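Bromodomain protein, putative (Plasmodium falciparum 3D7, PDB 4PY6) probably recognises acetylated lysine, as on histone tails, through a bromodomain that forms one part of a longer protein. Local coordinates at residues Asn30-Leu35 against Met70-Ile75. Numbering follows the deposited sequence.
Sequences NVLKLL and MDYITI
The phenol oxygen of Y72 is gripped by two groups: a water 2.7 Å from OH, and the hydroxyl of Y98 in helix 87-104. The same water donates a long, weak bond to L35 O, tying the ring loosely to the 30-35 segment. The ring of Y72 also rests directly on the backbone of L35: the carbonyl carbon of L35 lies over one face of the ring, and L35 O comes within 3.8 Å of Y72 CE2. The CB of L35 adds a side-chain touch near OH. At the other end of the ring L32 approaches obliquely, CD1 to Y72 CD1 at 3.7 Å, the two side chains running antiparallel alongside each other. An extended first torsion (chi1 -178°) swings the branch of L32 toward helix 72-81. There L32 CD2 also meets I75 CG2 at 4.0 Å, one turn of helix beyond Y72. All four touching residues are buried; F90, M94 and I97 of helix 87-104 also pack on I75. Just before Y72, D71 N-caps helix 72-81. Its OD1 accepts from T74 N (3.1 Å) and T74 OG1 (2.7 Å), both on the same face of the carboxylate, fixing the first turn that carries Y72 and I75. M70 and D71 are the Met-Asp of the Pro-Met-Asp sequence found in bromodomains just before helix αA. The contact thus joins the C-terminal part of αZ to the first turn of αA (helix 72-81) in the left-handed four-helix bundle, with the Y72 side chain about 10 Å from the ligand R78 in the presumed acetyl-lysine pocket.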
loop_
_atom_site.group_PDB
_atom_site.type_symbol
_atom_site.label_atom_id
_atom_site.label_comp_id
_atom_site.label_asym_id
_atom_site.label_seq_id
_atom_site.Cartn_x
_atom_site.Cartn_y
_atom_site.Cartn_z
ATOM N N ASN A 30 14.157 1.786 -5.433
ATOM C CA ASN A 30 13.563 0.747 -4.587
ATOM C C ASN A 30 12.418 1.214 -3.677
ATOM O O ASN A 30 11.674 0.374 -3.160
ATOM C CB ASN A 30 14.647 -0.007 -3.809
ATOM C CG ASN A 30 15.758 -0.554 -4.678
ATOM O OD1 ASN A 30 16.824 0.050 -4.819
ATOM N ND2 ASN A 30 15.529 -1.700 -5.298
ATOM N N VAL A 31 12.264 2.539 -3.482
ATOM C CA VAL A 31 11.196 3.076 -2.635
ATOM C C VAL A 31 10.213 3.929 -3.454
ATOM O O VAL A 31 9.056 3.535 -3.614
ATOM C CB VAL A 31 11.704 3.790 -1.342
ATOM C CG1 VAL A 31 10.543 4.166 -0.423
ATOM C CG2 VAL A 31 12.717 2.930 -0.584
ATOM N N LEU A 32 10.686 5.074 -3.983
ATOM C CA LEU A 32 9.901 6.034 -4.763
ATOM C C LEU A 32 9.332 5.472 -6.074
ATOM O O LEU A 32 8.155 5.705 -6.353
ATOM C CB LEU A 32 10.720 7.327 -5.002
ATOM C CG LEU A 32 10.067 8.492 -5.766
ATOM C CD1 LEU A 32 8.967 9.151 -4.953
ATOM C CD2 LEU A 32 11.100 9.531 -6.132
ATOM N N LYS A 33 10.151 4.732 -6.862
ATOM C CA LYS A 33 9.765 4.146 -8.158
ATOM C C LYS A 33 8.518 3.258 -8.073
ATOM O O LYS A 33 7.685 3.287 -8.981
ATOM C CB LYS A 33 10.935 3.359 -8.775
ATOM C CG LYS A 33 10.818 3.129 -10.281
ATOM C CD LYS A 33 10.975 1.655 -10.640
ATOM C CE LYS A 33 12.305 1.336 -11.282
ATOM N NZ LYS A 33 12.343 1.737 -12.714
ATOM N N LEU A 34 8.393 2.483 -6.979
ATOM C CA LEU A 34 7.269 1.576 -6.752
ATOM C C LEU A 34 6.014 2.286 -6.218
ATOM O O LEU A 34 4.934 1.690 -6.224
ATOM C CB LEU A 34 7.679 0.401 -5.836
ATOM C CG LEU A 34 8.861 -0.477 -6.291
ATOM C CD1 LEU A 34 9.208 -1.500 -5.236
ATOM C CD2 LEU A 34 8.568 -1.191 -7.608
ATOM N N LEU A 35 6.150 3.555 -5.782
ATOM C CA LEU A 35 5.048 4.360 -5.244
ATOM C C LEU A 35 4.553 5.451 -6.196
ATOM O O LEU A 35 3.345 5.673 -6.267
ATOM C CB LEU A 35 5.439 4.993 -3.898
ATOM C CG LEU A 35 5.425 4.079 -2.678
ATOM C CD1 LEU A 35 6.482 4.499 -1.692
ATOM C CD2 LEU A 35 4.062 4.078 -2.004
ATOM N N MET A 70 3.684 18.942 -0.390
ATOM C CA MET A 70 4.615 17.963 -0.947
ATOM C C MET A 70 3.937 17.022 -1.946
ATOM O O MET A 70 2.736 16.763 -1.843
ATOM C CB MET A 70 5.330 17.196 0.189
ATOM C CG MET A 70 6.630 16.493 -0.222
ATOM S SD MET A 70 7.827 17.420 -1.224
ATOM C CE MET A 70 8.313 18.696 -0.078
ATOM N N ASP A 71 4.718 16.540 -2.925
ATOM C CA ASP A 71 4.287 15.644 -4.003
ATOM C C ASP A 71 5.477 14.816 -4.517
ATOM O O ASP A 71 6.622 15.118 -4.172
ATOM C CB ASP A 71 3.645 16.451 -5.143
ATOM C CG ASP A 71 4.460 17.667 -5.516
ATOM O OD1 ASP A 71 5.334 17.543 -6.394
ATOM O OD2 ASP A 71 4.288 18.720 -4.863
ATOM N N TYR A 72 5.203 13.774 -5.336
ATOM C CA TYR A 72 6.221 12.875 -5.889
ATOM C C TYR A 72 7.243 13.547 -6.810
ATOM O O TYR A 72 8.430 13.216 -6.726
ATOM C CB TYR A 72 5.586 11.652 -6.578
ATOM C CG TYR A 72 4.858 10.699 -5.653
ATOM C CD1 TYR A 72 5.461 10.220 -4.492
ATOM C CD2 TYR A 72 3.601 10.199 -5.984
ATOM C CE1 TYR A 72 4.807 9.319 -3.653
ATOM C CE2 TYR A 72 2.941 9.291 -5.159
ATOM C CZ TYR A 72 3.546 8.856 -3.992
ATOM O OH TYR A 72 2.895 7.964 -3.174
ATOM N N ILE A 73 6.795 14.474 -7.687
ATOM C CA ILE A 73 7.682 15.173 -8.624
ATOM C C ILE A 73 8.703 16.101 -7.934
ATOM O O ILE A 73 9.823 16.236 -8.428
ATOM C CB ILE A 73 6.935 15.790 -9.846
ATOM C CG1 ILE A 73 7.843 15.915 -11.090
ATOM C CG2 ILE A 73 6.225 17.099 -9.522
ATOM C CD1 ILE A 73 7.728 14.755 -12.071
ATOM N N THR A 74 8.330 16.695 -6.778
ATOM C CA THR A 74 9.211 17.560 -5.984
ATOM C C THR A 74 10.309 16.693 -5.361
ATOM O O THR A 74 11.477 17.080 -5.366
ATOM C CB THR A 74 8.400 18.358 -4.942
ATOM O OG1 THR A 74 7.370 19.084 -5.611
ATOM C CG2 THR A 74 9.260 19.341 -4.150
ATOM N N ILE A 75 9.926 15.501 -4.869
ATOM C CA ILE A 75 10.823 14.516 -4.266
ATOM C C ILE A 75 11.794 13.944 -5.314
ATOM O O ILE A 75 12.984 13.830 -5.025
ATOM C CB ILE A 75 10.021 13.458 -3.459
ATOM C CG1 ILE A 75 9.456 14.112 -2.172
ATOM C CG2 ILE A 75 10.870 12.216 -3.130
ATOM C CD1 ILE A 75 8.418 13.364 -1.435
HETATM O O HOH W 1 0.926 6.404 -4.025
#